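Local coordinates for teichoic acid biosynthesis protein F (Staphylococcus epidermidis, PDB 3L7I) that probably takes part in teichoic acid biosynthesis and, in its modelled part, has the two Rossmann-like sheets of a GT-B-type transferase, at residues P352-F357 against N382-W387; E410-Y415 against L429-K434; A418-S423 against N436-Q441. One frame throughout, in Å; residues are numbered along the deposited sequence.

Contact 1: P352-F357 against N382-W387; sequences PKTIVF and NYRYIW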
loop_
_atom_site.group_PDB
_atom_site.type_symbol
_atom_site.label_atom_id
_atom_site.label_comp_id
_atom_site.label_asym_id
_atom_site.label_seq_id
_atom_site.Cartn_x
_atom_site.Cartn_y
_atom_site.Cartn_z
ATOM N N PRO A 352 9.424 -35.918 8.143
ATOM C CA PRO A 352 10.227 -36.960 7.482
ATOM C C PRO A 352 9.442 -38.151 6.913
ATOM O O PRO A 352 9.895 -38.697 5.927
ATOM C CB PRO A 352 11.189 -37.410 8.583
ATOM C CG PRO A 352 11.377 -36.193 9.412
ATOM C CD PRO A 352 10.037 -35.484 9.414
ATOM N N LYS A 353 8.304 -38.548 7.473
ATOM C CA LYS A 353 7.628 -39.720 6.912
ATOM C C LYS A 353 6.528 -39.449 5.874
ATOM O O LYS A 353 5.701 -40.324 5.605
ATOM C CB LYS A 353 7.141 -40.668 8.001
ATOM C CG LYS A 353 6.387 -40.015 9.124
ATOM C CD LYS A 353 5.885 -41.079 10.116
ATOM C CE LYS A 353 7.020 -41.898 10.711
ATOM N NZ LYS A 353 6.512 -42.833 11.763
ATOM N N THR A 354 6.545 -38.259 5.274
ATOM C CA THR A 354 5.602 -37.902 4.212
ATOM C C THR A 354 6.283 -37.973 2.843
ATOM O O THR A 354 7.360 -37.414 2.656
ATOM C CB THR A 354 5.007 -36.456 4.402
ATOM O OG1 THR A 354 4.060 -36.436 5.481
ATOM C CG2 THR A 354 4.307 -35.978 3.133
ATOM N N ILE A 355 5.639 -38.631 1.885
ATOM C CA ILE A 355 6.159 -38.717 0.521
ATOM C C ILE A 355 5.086 -38.321 -0.523
ATOM O O ILE A 355 3.947 -38.786 -0.442
ATOM C CB ILE A 355 6.647 -40.155 0.263
ATOM C CG1 ILE A 355 7.527 -40.615 1.423
ATOM C CG2 ILE A 355 7.382 -40.293 -1.082
ATOM C CD1 ILE A 355 7.684 -42.119 1.469
ATOM N N VAL A 356 5.432 -37.455 -1.479
ATOM C CA VAL A 356 4.514 -37.133 -2.592
ATOM C C VAL A 356 4.876 -37.820 -3.891
ATOM O O VAL A 356 6.051 -37.919 -4.234
ATOM C CB VAL A 356 4.449 -35.625 -2.944
ATOM C CG1 VAL A 356 3.027 -35.113 -2.933
ATOM C CG2 VAL A 356 5.369 -34.788 -2.065
ATOM N N PHE A 357 3.854 -38.242 -4.634
ATOM C CA PHE A 357 4.025 -38.853 -5.951
ATOM C C PHE A 357 3.224 -38.096 -6.985
ATOM O O PHE A 357 2.129 -37.613 -6.699
ATOM C CB PHE A 357 3.550 -40.303 -5.938
ATOM C CG PHE A 357 4.357 -41.180 -5.052
ATOM C CD1 PHE A 357 5.186 -42.145 -5.581
ATOM C CD2 PHE A 357 4.315 -41.017 -3.685
ATOM C CE1 PHE A 357 5.951 -42.950 -4.751
ATOM C CE2 PHE A 357 5.072 -41.812 -2.853
ATOM C CZ PHE A 357 5.891 -42.785 -3.386
ATOM N N ASN A 382 3.532 -47.810 6.717
ATOM C CA ASN A 382 3.218 -46.846 7.761
ATOM C C ASN A 382 3.748 -45.427 7.527
ATOM O O ASN A 382 3.869 -44.639 8.460
ATOM C CB ASN A 382 3.618 -47.386 9.143
ATOM C CG ASN A 382 3.023 -48.777 9.429
ATOM O OD1 ASN A 382 1.900 -49.090 9.010
ATOM N ND2 ASN A 382 3.785 -49.617 10.134
ATOM N N TYR A 383 4.037 -45.084 6.280
ATOM C CA TYR A 383 4.387 -43.705 5.959
ATOM C C TYR A 383 3.159 -42.951 5.438
ATOM O O TYR A 383 2.189 -43.578 4.994
ATOM C CB TYR A 383 5.488 -43.661 4.907
ATOM C CG TYR A 383 6.857 -44.072 5.380
ATOM C CD1 TYR A 383 7.671 -44.834 4.569
ATOM C CD2 TYR A 383 7.343 -43.689 6.620
ATOM C CE1 TYR A 383 8.935 -45.208 4.965
ATOM C CE2 TYR A 383 8.614 -44.059 7.032
ATOM C CZ TYR A 383 9.406 -44.826 6.193
ATOM O OH TYR A 383 10.674 -45.224 6.557
ATOM N N ARG A 384 3.191 -41.620 5.494
ATOM C CA ARG A 384 2.113 -40.841 4.902
ATOM C C ARG A 384 2.336 -40.721 3.384
ATOM O O ARG A 384 3.216 -39.981 2.930
ATOM C CB ARG A 384 1.976 -39.460 5.562
ATOM C CG ARG A 384 0.745 -38.675 5.077
ATOM C CD ARG A 384 0.254 -37.623 6.079
ATOM N NE ARG A 384 0.734 -36.264 5.801
ATOM C CZ ARG A 384 -0.004 -35.304 5.235
ATOM N NH1 ARG A 384 -1.266 -35.541 4.871
ATOM N NH2 ARG A 384 0.524 -34.102 5.028
ATOM N N TYR A 385 1.557 -41.468 2.602
ATOM C CA TYR A 385 1.626 -41.370 1.147
ATOM C C TYR A 385 0.585 -40.404 0.570
ATOM O O TYR A 385 -0.615 -40.483 0.886
ATOM C CB TYR A 385 1.512 -42.747 0.517
ATOM C CG TYR A 385 2.652 -43.658 0.908
ATOM C CD1 TYR A 385 3.858 -43.633 0.219
ATOM C CD2 TYR A 385 2.526 -44.536 1.972
ATOM C CE1 TYR A 385 4.909 -44.464 0.575
ATOM C CE2 TYR A 385 3.566 -45.375 2.337
ATOM C CZ TYR A 385 4.759 -45.336 1.639
ATOM O OH TYR A 385 5.797 -46.173 2.009
ATOM N N ILE A 386 1.064 -39.482 -0.270
ATOM C CA ILE A 386 0.205 -38.503 -0.916
ATOM C C ILE A 386 0.387 -38.552 -2.431
ATOM O O ILE A 386 1.515 -38.569 -2.919
ATOM C CB ILE A 386 0.514 -37.104 -0.397
ATOM C CG1 ILE A 386 0.298 -37.064 1.115
ATOM C CG2 ILE A 386 -0.392 -36.084 -1.044
ATOM C CD1 ILE A 386 0.929 -35.875 1.823
ATOM N N TRP A 387 -0.716 -38.597 -3.179
ATOM C CA TRP A 387 -0.674 -38.454 -4.647
ATOM C C TRP A 387 -1.297 -37.129 -5.136
ATOM O O TRP A 387 -2.347 -36.692 -4.657
ATOM C CB TRP A 387 -1.347 -39.643 -5.335
ATOM C CG TRP A 387 -0.402 -40.789 -5.607
ATOM C CD1 TRP A 387 -0.000 -41.768 -4.726
ATOM C CD2 TRP A 387 0.254 -41.075 -6.839
ATOM N NE1 TRP A 387 0.872 -42.634 -5.340
ATOM C CE2 TRP A 387 1.048 -42.228 -6.634
ATOM C CE3 TRP A 387 0.242 -40.477 -8.096
ATOM C CZ2 TRP A 387 1.829 -42.777 -7.638
ATOM C CZ3 TRP A 387 1.011 -41.029 -9.092
ATOM C CH2 TRP A 387 1.796 -42.167 -8.859
#

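Contact 2: E410-Y415 against L429-K434; sequences EYYQAY and LYLNKK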
loop_
_atom_site.group_PDB
_atom_site.type_symbol
_atom_site.label_atom_id
_atom_site.label_comp_id
_atom_site.label_asym_id
_atom_site.label_seq_id
_atom_site.Cartn_x
_atom_site.Cartn_y
_atom_site.Cartn_z
ATOM N N GLU A 410 -4.171 -28.116 0.032
ATOM C CA GLU A 410 -3.641 -29.419 0.407
ATOM C C GLU A 410 -2.453 -29.776 -0.451
ATOM O O GLU A 410 -1.541 -30.465 0.011
ATOM C CB GLU A 410 -4.701 -30.507 0.280
ATOM C CG GLU A 410 -5.750 -30.502 1.361
ATOM C CD GLU A 410 -6.963 -29.649 1.025
ATOM O OE1 GLU A 410 -6.861 -28.771 0.132
ATOM O OE2 GLU A 410 -8.023 -29.869 1.664
ATOM N N TYR A 411 -2.486 -29.327 -1.707
ATOM C CA TYR A 411 -1.398 -29.540 -2.660
ATOM C C TYR A 411 -0.153 -28.867 -2.130
ATOM O O TYR A 411 0.892 -29.492 -2.011
ATOM C CB TYR A 411 -1.775 -28.956 -4.021
ATOM C CG TYR A 411 -0.719 -29.053 -5.119
ATOM C CD1 TYR A 411 -0.427 -30.269 -5.723
ATOM C CD2 TYR A 411 -0.063 -27.925 -5.589
ATOM C CE1 TYR A 411 0.490 -30.365 -6.721
ATOM C CE2 TYR A 411 0.872 -28.015 -6.599
ATOM C CZ TYR A 411 1.138 -29.236 -7.169
ATOM O OH TYR A 411 2.069 -29.355 -8.193
ATOM N N TYR A 412 -0.283 -27.592 -1.782
ATOM C CA TYR A 412 0.857 -26.837 -1.279
ATOM C C TYR A 412 1.397 -27.397 0.038
ATOM O O TYR A 412 2.615 -27.509 0.214
ATOM C CB TYR A 412 0.540 -25.337 -1.224
ATOM C CG TYR A 412 0.409 -24.794 -2.629
ATOM C CD1 TYR A 412 1.539 -24.672 -3.444
ATOM C CD2 TYR A 412 -0.830 -24.475 -3.172
ATOM C CE1 TYR A 412 1.440 -24.222 -4.728
ATOM C CE2 TYR A 412 -0.936 -24.019 -4.470
ATOM C CZ TYR A 412 0.204 -23.898 -5.246
ATOM O OH TYR A 412 0.130 -23.459 -6.557
ATOM N N GLN A 413 0.495 -27.771 0.942
ATOM C CA GLN A 413 0.883 -28.423 2.182
ATOM C C GLN A 413 1.753 -29.629 1.889
ATOM O O GLN A 413 2.896 -29.712 2.342
ATOM C CB GLN A 413 -0.356 -28.903 2.919
ATOM C CG GLN A 413 -0.652 -28.247 4.245
ATOM C CD GLN A 413 -1.992 -28.726 4.797
ATOM O OE1 GLN A 413 -2.044 -29.446 5.813
ATOM N NE2 GLN A 413 -3.088 -28.362 4.104
ATOM N N ALA A 414 1.185 -30.567 1.134
ATOM C CA ALA A 414 1.833 -31.834 0.853
ATOM C C ALA A 414 3.251 -31.569 0.402
ATOM O O ALA A 414 4.197 -32.154 0.927
ATOM C CB ALA A 414 1.055 -32.627 -0.202
ATOM N N TYR A 415 3.408 -30.659 -0.549
ATOM C CA TYR A 415 4.741 -30.350 -1.059
ATOM C C TYR A 415 5.671 -29.631 -0.058
ATOM O O TYR A 415 6.888 -29.841 -0.062
ATOM C CB TYR A 415 4.648 -29.598 -2.387
ATOM C CG TYR A 415 4.447 -30.558 -3.506
ATOM C CD1 TYR A 415 5.520 -31.262 -4.025
ATOM C CD2 TYR A 415 3.184 -30.804 -4.007
ATOM C CE1 TYR A 415 5.345 -32.152 -5.013
ATOM C CE2 TYR A 415 2.995 -31.693 -4.991
ATOM C CZ TYR A 415 4.078 -32.370 -5.495
ATOM O OH TYR A 415 3.898 -33.279 -6.503
ATOM N N LEU A 429 8.186 -24.646 -11.018
ATOM C CA LEU A 429 9.179 -23.863 -10.291
ATOM C C LEU A 429 8.615 -23.060 -9.094
ATOM O O LEU A 429 9.359 -22.723 -8.173
ATOM C CB LEU A 429 9.933 -22.960 -11.248
ATOM C CG LEU A 429 10.851 -23.738 -12.173
ATOM C CD1 LEU A 429 11.528 -22.792 -13.138
ATOM C CD2 LEU A 429 11.883 -24.518 -11.373
ATOM N N TYR A 430 7.321 -22.752 -9.082
ATOM C CA TYR A 430 6.774 -22.075 -7.915
ATOM C C TYR A 430 6.744 -22.995 -6.683
ATOM O O TYR A 430 6.555 -22.522 -5.574
ATOM C CB TYR A 430 5.397 -21.437 -8.184
ATOM C CG TYR A 430 4.402 -22.368 -8.837
ATOM C CD1 TYR A 430 3.697 -23.303 -8.081
ATOM C CD2 TYR A 430 4.172 -22.318 -10.214
ATOM C CE1 TYR A 430 2.785 -24.152 -8.679
ATOM C CE2 TYR A 430 3.268 -23.162 -10.822
ATOM C CZ TYR A 430 2.579 -24.087 -10.054
ATOM O OH TYR A 430 1.681 -24.952 -10.657
ATOM N N LEU A 431 6.927 -24.299 -6.862
ATOM C CA LEU A 431 7.114 -25.178 -5.705
ATOM C C LEU A 431 8.536 -25.030 -5.163
ATOM O O LEU A 431 9.479 -24.830 -5.933
ATOM C CB LEU A 431 6.790 -26.629 -6.051
ATOM C CG LEU A 431 5.284 -26.869 -6.082
ATOM C CD1 LEU A 431 4.902 -28.310 -6.382
ATOM C CD2 LEU A 431 4.715 -26.442 -4.749
ATOM N N ASN A 432 8.692 -25.102 -3.847
ATOM C CA ASN A 432 9.986 -24.817 -3.218
ATOM C C ASN A 432 10.735 -26.044 -2.748
ATOM O O ASN A 432 10.411 -26.599 -1.695
ATOM C CB ASN A 432 9.794 -23.906 -2.006
ATOM C CG ASN A 432 9.399 -22.505 -2.390
ATOM O OD1 ASN A 432 9.943 -21.924 -3.354
ATOM N ND2 ASN A 432 8.445 -21.940 -1.647
ATOM N N LYS A 433 11.753 -26.462 -3.488
ATOM C CA LYS A 433 12.505 -27.642 -3.069
ATOM C C LYS A 433 13.622 -27.269 -2.108
ATOM O O LYS A 433 14.682 -26.788 -2.525
ATOM C CB LYS A 433 13.065 -28.428 -4.248
ATOM C CG LYS A 433 13.123 -29.897 -3.925
ATOM C CD LYS A 433 14.522 -30.445 -4.113
ATOM C CE LYS A 433 15.564 -29.758 -3.239
ATOM N NZ LYS A 433 16.569 -30.733 -2.752
ATOM N N LYS A 434 13.385 -27.478 -0.818
ATOM C CA LYS A 434 14.331 -27.022 0.186
ATOM C C LYS A 434 15.450 -28.051 0.444
ATOM O O LYS A 434 15.315 -29.235 0.067
ATOM C CB LYS A 434 13.597 -26.710 1.478
ATOM C CG LYS A 434 12.176 -26.296 1.291
ATOM C CD LYS A 434 11.512 -26.308 2.651
ATOM C CE LYS A 434 10.022 -26.084 2.554
ATOM N NZ LYS A 434 9.224 -27.302 2.241
HETATM O O HOH W 1 8.088 -26.928 -0.331
#

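Contact 3: A418-S423 against N436-Q441; sequences ASHWVS and NQTYIQ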
loop_
_atom_site.group_PDB
_atom_site.type_symbol
_atom_site.label_atom_id
_atom_site.label_comp_id
_atom_site.label_asym_id
_atom_site.label_seq_id
_atom_site.Cartn_x
_atom_site.Cartn_y
_atom_site.Cartn_z
ATOM N N ALA A 418 6.504 -32.597 2.662
ATOM C CA ALA A 418 7.159 -33.851 2.275
ATOM C C ALA A 418 8.682 -33.849 2.417
ATOM O O ALA A 418 9.355 -32.862 2.125
ATOM C CB ALA A 418 6.752 -34.255 0.874
ATOM N N SER A 419 9.217 -34.978 2.859
ATOM C CA SER A 419 10.659 -35.141 2.933
ATOM C C SER A 419 11.165 -35.633 1.589
ATOM O O SER A 419 12.346 -35.474 1.270
ATOM C CB SER A 419 11.023 -36.158 4.007
ATOM O OG SER A 419 10.591 -37.440 3.600
ATOM N N HIS A 420 10.258 -36.226 0.812
ATOM C CA HIS A 420 10.587 -36.756 -0.505
ATOM C C HIS A 420 9.548 -36.487 -1.592
ATOM O O HIS A 420 8.356 -36.811 -1.421
ATOM C CB HIS A 420 10.829 -38.254 -0.414
ATOM C CG HIS A 420 12.143 -38.599 0.193
ATOM N ND1 HIS A 420 12.351 -38.602 1.555
ATOM C CD2 HIS A 420 13.327 -38.929 -0.374
ATOM C CE1 HIS A 420 13.606 -38.935 1.803
ATOM N NE2 HIS A 420 14.218 -39.140 0.649
ATOM N N TRP A 421 10.019 -35.898 -2.704
ATOM C CA TRP A 421 9.252 -35.791 -3.958
ATOM C C TRP A 421 9.624 -36.896 -4.967
ATOM O O TRP A 421 10.799 -37.091 -5.321
ATOM C CB TRP A 421 9.465 -34.439 -4.654
ATOM C CG TRP A 421 9.204 -33.230 -3.865
ATOM C CD1 TRP A 421 8.684 -33.161 -2.613
ATOM C CD2 TRP A 421 9.432 -31.889 -4.283
ATOM N NE1 TRP A 421 8.597 -31.850 -2.210
ATOM C CE2 TRP A 421 9.047 -31.052 -3.223
ATOM C CE3 TRP A 421 9.948 -31.314 -5.445
ATOM C CZ2 TRP A 421 9.152 -29.673 -3.293
ATOM C CZ3 TRP A 421 10.053 -29.945 -5.519
ATOM C CH2 TRP A 421 9.652 -29.138 -4.451
ATOM N N VAL A 422 8.612 -37.611 -5.439
ATOM C CA VAL A 422 8.804 -38.629 -6.456
ATOM C C VAL A 422 8.014 -38.265 -7.690
ATOM O O VAL A 422 6.779 -38.103 -7.635
ATOM C CB VAL A 422 8.301 -39.948 -5.969
ATOM C CG1 VAL A 422 8.218 -40.887 -7.111
ATOM C CG2 VAL A 422 9.239 -40.474 -4.906
ATOM N N SER A 423 8.722 -38.090 -8.806
ATOM C CA SER A 423 8.043 -37.941 -10.089
ATOM C C SER A 423 8.870 -38.217 -11.356
ATOM O O SER A 423 10.095 -38.393 -11.321
ATOM C CB SER A 423 7.301 -36.592 -10.173
ATOM O OG SER A 423 8.172 -35.504 -10.410
ATOM N N ASN A 436 16.186 -29.370 2.942
ATOM C CA ASN A 436 15.518 -30.297 3.808
ATOM C C ASN A 436 14.949 -31.513 3.080
ATOM O O ASN A 436 14.855 -32.595 3.654
ATOM C CB ASN A 436 14.355 -29.517 4.403
ATOM C CG ASN A 436 14.084 -29.881 5.816
ATOM O OD1 ASN A 436 14.953 -30.413 6.494
ATOM N ND2 ASN A 436 12.876 -29.597 6.288
ATOM N N GLN A 437 14.556 -31.324 1.817
ATOM C CA GLN A 437 13.777 -32.314 1.056
ATOM C C GLN A 437 14.577 -33.010 -0.063
ATOM O O GLN A 437 15.524 -32.439 -0.626
ATOM C CB GLN A 437 12.523 -31.637 0.472
ATOM C CG GLN A 437 11.711 -30.833 1.497
ATOM C CD GLN A 437 10.610 -29.962 0.878
ATOM O OE1 GLN A 437 10.880 -28.899 0.325
ATOM N NE2 GLN A 437 9.362 -30.396 1.014
ATOM N N THR A 438 14.194 -34.240 -0.385
ATOM C CA THR A 438 14.864 -34.975 -1.449
ATOM C C THR A 438 13.945 -35.143 -2.662
ATOM O O THR A 438 12.862 -35.738 -2.542
ATOM C CB THR A 438 15.315 -36.357 -0.981
ATOM O OG1 THR A 438 16.160 -36.221 0.159
ATOM C CG2 THR A 438 16.108 -37.031 -2.065
ATOM N N TYR A 439 14.369 -34.624 -3.821
ATOM C CA TYR A 439 13.569 -34.690 -5.041
ATOM C C TYR A 439 14.115 -35.797 -5.959
ATOM O O TYR A 439 15.208 -35.664 -6.544
ATOM C CB TYR A 439 13.576 -33.328 -5.738
ATOM C CG TYR A 439 12.717 -33.188 -6.992
ATOM C CD1 TYR A 439 12.141 -34.293 -7.620
ATOM C CD2 TYR A 439 12.537 -31.931 -7.587
ATOM C CE1 TYR A 439 11.387 -34.144 -8.774
ATOM C CE2 TYR A 439 11.777 -31.775 -8.748
ATOM C CZ TYR A 439 11.203 -32.880 -9.332
ATOM O OH TYR A 439 10.444 -32.705 -10.473
ATOM N N ILE A 440 13.364 -36.893 -6.074
ATOM C CA ILE A 440 13.771 -38.008 -6.927
ATOM C C ILE A 440 13.104 -37.926 -8.297
ATOM O O ILE A 440 11.882 -37.949 -8.394
ATOM C CB ILE A 440 13.464 -39.373 -6.262
ATOM C CG1 ILE A 440 14.268 -39.525 -4.975
ATOM C CG2 ILE A 440 13.831 -40.508 -7.174
ATOM C CD1 ILE A 440 14.092 -40.870 -4.335
ATOM N N GLN A 441 13.918 -37.812 -9.342
ATOM C CA GLN A 441 13.436 -37.689 -10.717
ATOM C C GLN A 441 13.647 -38.989 -11.468
ATOM O O GLN A 441 14.774 -39.499 -11.559
ATOM C CB GLN A 441 14.188 -36.579 -11.454
ATOM C CG GLN A 441 13.741 -36.375 -12.890
ATOM C CD GLN A 441 12.235 -36.116 -13.027
ATOM O OE1 GLN A 441 11.526 -36.911 -13.625
ATOM N NE2 GLN A 441 11.753 -35.007 -12.474
#

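Contact 1: P352-F357 against N382-W387
R384 carries CG anti to its backbone N (chi1 -173°) and bends about its CG-CD bond, while T354 turns OG1 to the side of its own backbone N; together these rotations bring NE to OG1 on one face of a parallel beta-alpha-beta unit made of strand 354-358, helix 367-379 and strand 384-389. The NE-OG1 bond is weak (3.3 Å), with the hydroxyl at the edge of the guanidinium. Firmer partners are the carboxylates of E417 and E402, which take NH2 and NH1 in salt bridges. I386 CD1 lies over one face of the guanidinium and also touches T354 CG2 at 3.6 Å. Between the strands the backbone bonds follow the parallel pattern. R384 N gives to K353 O (2.8 Å), I355 straddles Y385 by bonding R384 O through its N and I386 N through its O, and F357 N reaches I386 O at 2.9 Å. The face that holds I355, Y385, F357 and W387 is largely aromatic. I355 CD1 meets Y385 CE1 at 3.7 Å, both side chains pointing the same way beneath M376 of the connecting helix, and F357 CE2 comes to the edge of the Y385 ring. The F357 and W387 rings, tilted by only 20°, are slid apart and barely overlap. Instead F357 CB sits over the W387 face in a CH-pi contact, 3.4 Å from the centroid of its six-membered ring.

Contact 2: E410-Y415 against L429-K434
Helix 409-417, which leads directly into strand 418-423 of the parallel sheet, offers three tyrosines, Y411, Y412 and Y415, to L431 in the loop that links that strand to strand 438-441. L431 divides its two methyls among them. Its CD1 stands over the centre of the Y415 ring in a CH-pi contact, 3.7 Å from the centroid and 13° off the normal, and the same methyl lies 3.5 Å from Y411 OH. The other branch, CD2, points elsewhere: it fits between Y412 CD1 (3.9 Å) and Y415 CB. Y411 reaches the leucine because its CG is anti to the backbone N (chi1 178°), whereas Y412, with CG beside its backbone N (chi1 -69°), turns one ring face to Y411 CD2. The Y412 side chain crosses that of Y430 at about a right angle, with Y430 CD1 at the edge of the Y412 ring and Y412 OH 3.5 Å from Y430 CE1. Y430 in turn forms a cation-pi pair with R338, and Y341 of helix 336-344 meets both Y412 and L431. Nearer the end of the helix the contact becomes polar. A water accepts from K434 NZ at 2.8 Å and lies 2.7 Å from N432 O and 3.2 Å from Y415 O, bridging loop and helix where no direct hydrogen bond joins the two segments. The ammonium itself has a salt bridge to D345. A helix lying on a parallel sheet and flanked by the irregular connection between two neighbouring strands is consistent with the layered Rossmann-like half of a GT-B fold.

Contact 3: A418-S423 against N436-Q441
Q437 reaches, its chain extended, from the entry of one strand back to A418, near the start of the neighbouring, earlier strand. CB and CG run beside A418 O, CG at 3.2 Å, and CD lies 3.4 Å from the same oxygen. At the tip NE2 donates to A418 O (2.7 Å, 163° at the hydrogen), the acceptor lying in the plane of the amide and the donor in the plane of the carbonyl. NE2 also bonds Y415 O, and OE1 accepts from K434 N, which leaves little freedom for the amide to flip. The group stands steeply against the W421 indole, their planes 77° apart, NE2 coming 3.6 Å from W421 NE1 without a hydrogen bond. Beyond Q437 the parallel strands 420-423 and 438-441 pair in register: T438 N to S419 O, W421 N to T438 O, I440 N to W421 O at 2.7 Å, and S423 N to I440 O. On the face shared by W421 and Y439, W421 CE3 lies over the Y439 ring toward its rim, 3.4 Å from CD2, with the ring planes oblique at 56°. Y439 OH goes on to E475. The opposite face carries H420 alongside T438, with CD2 3.3 Å from T438 CB. The imidazole is fixed at both nitrogens: ND1 gives to S419 OG (2.9 Å), itself hydrogen-bonded to P352 O and nearly in the ring plane, and NE2 bonds D717. Through D717 and I714, which touches I440, helix 706-721 lies against this face, the chain's end returning to the first modelled Rossmann-like domain, as is common in GT-B folds.

In the fold
All three contacts belong to the seven-stranded parallel sheet of one Rossmann-like domain and to the layer on it. Contacts 1 and 3 lie side by side, centres about 10 Å apart, because strands 354-358 and 418-423 are neighbours; together they give the strand order 384-389, 354-358, 418-423, 438-441. Contact 2 sits above, its centre about 10 Å from that of contact 3 and 14 Å from that of contact 1, with A414 and Y415 resting on I386 and V356. Along the chain contact 1 closes first, and the segments of contacts 2 and 3 then alternate. The Q437 side chain of contact 3 bonds Y415 O of contact 2, joining strand to overlying helix.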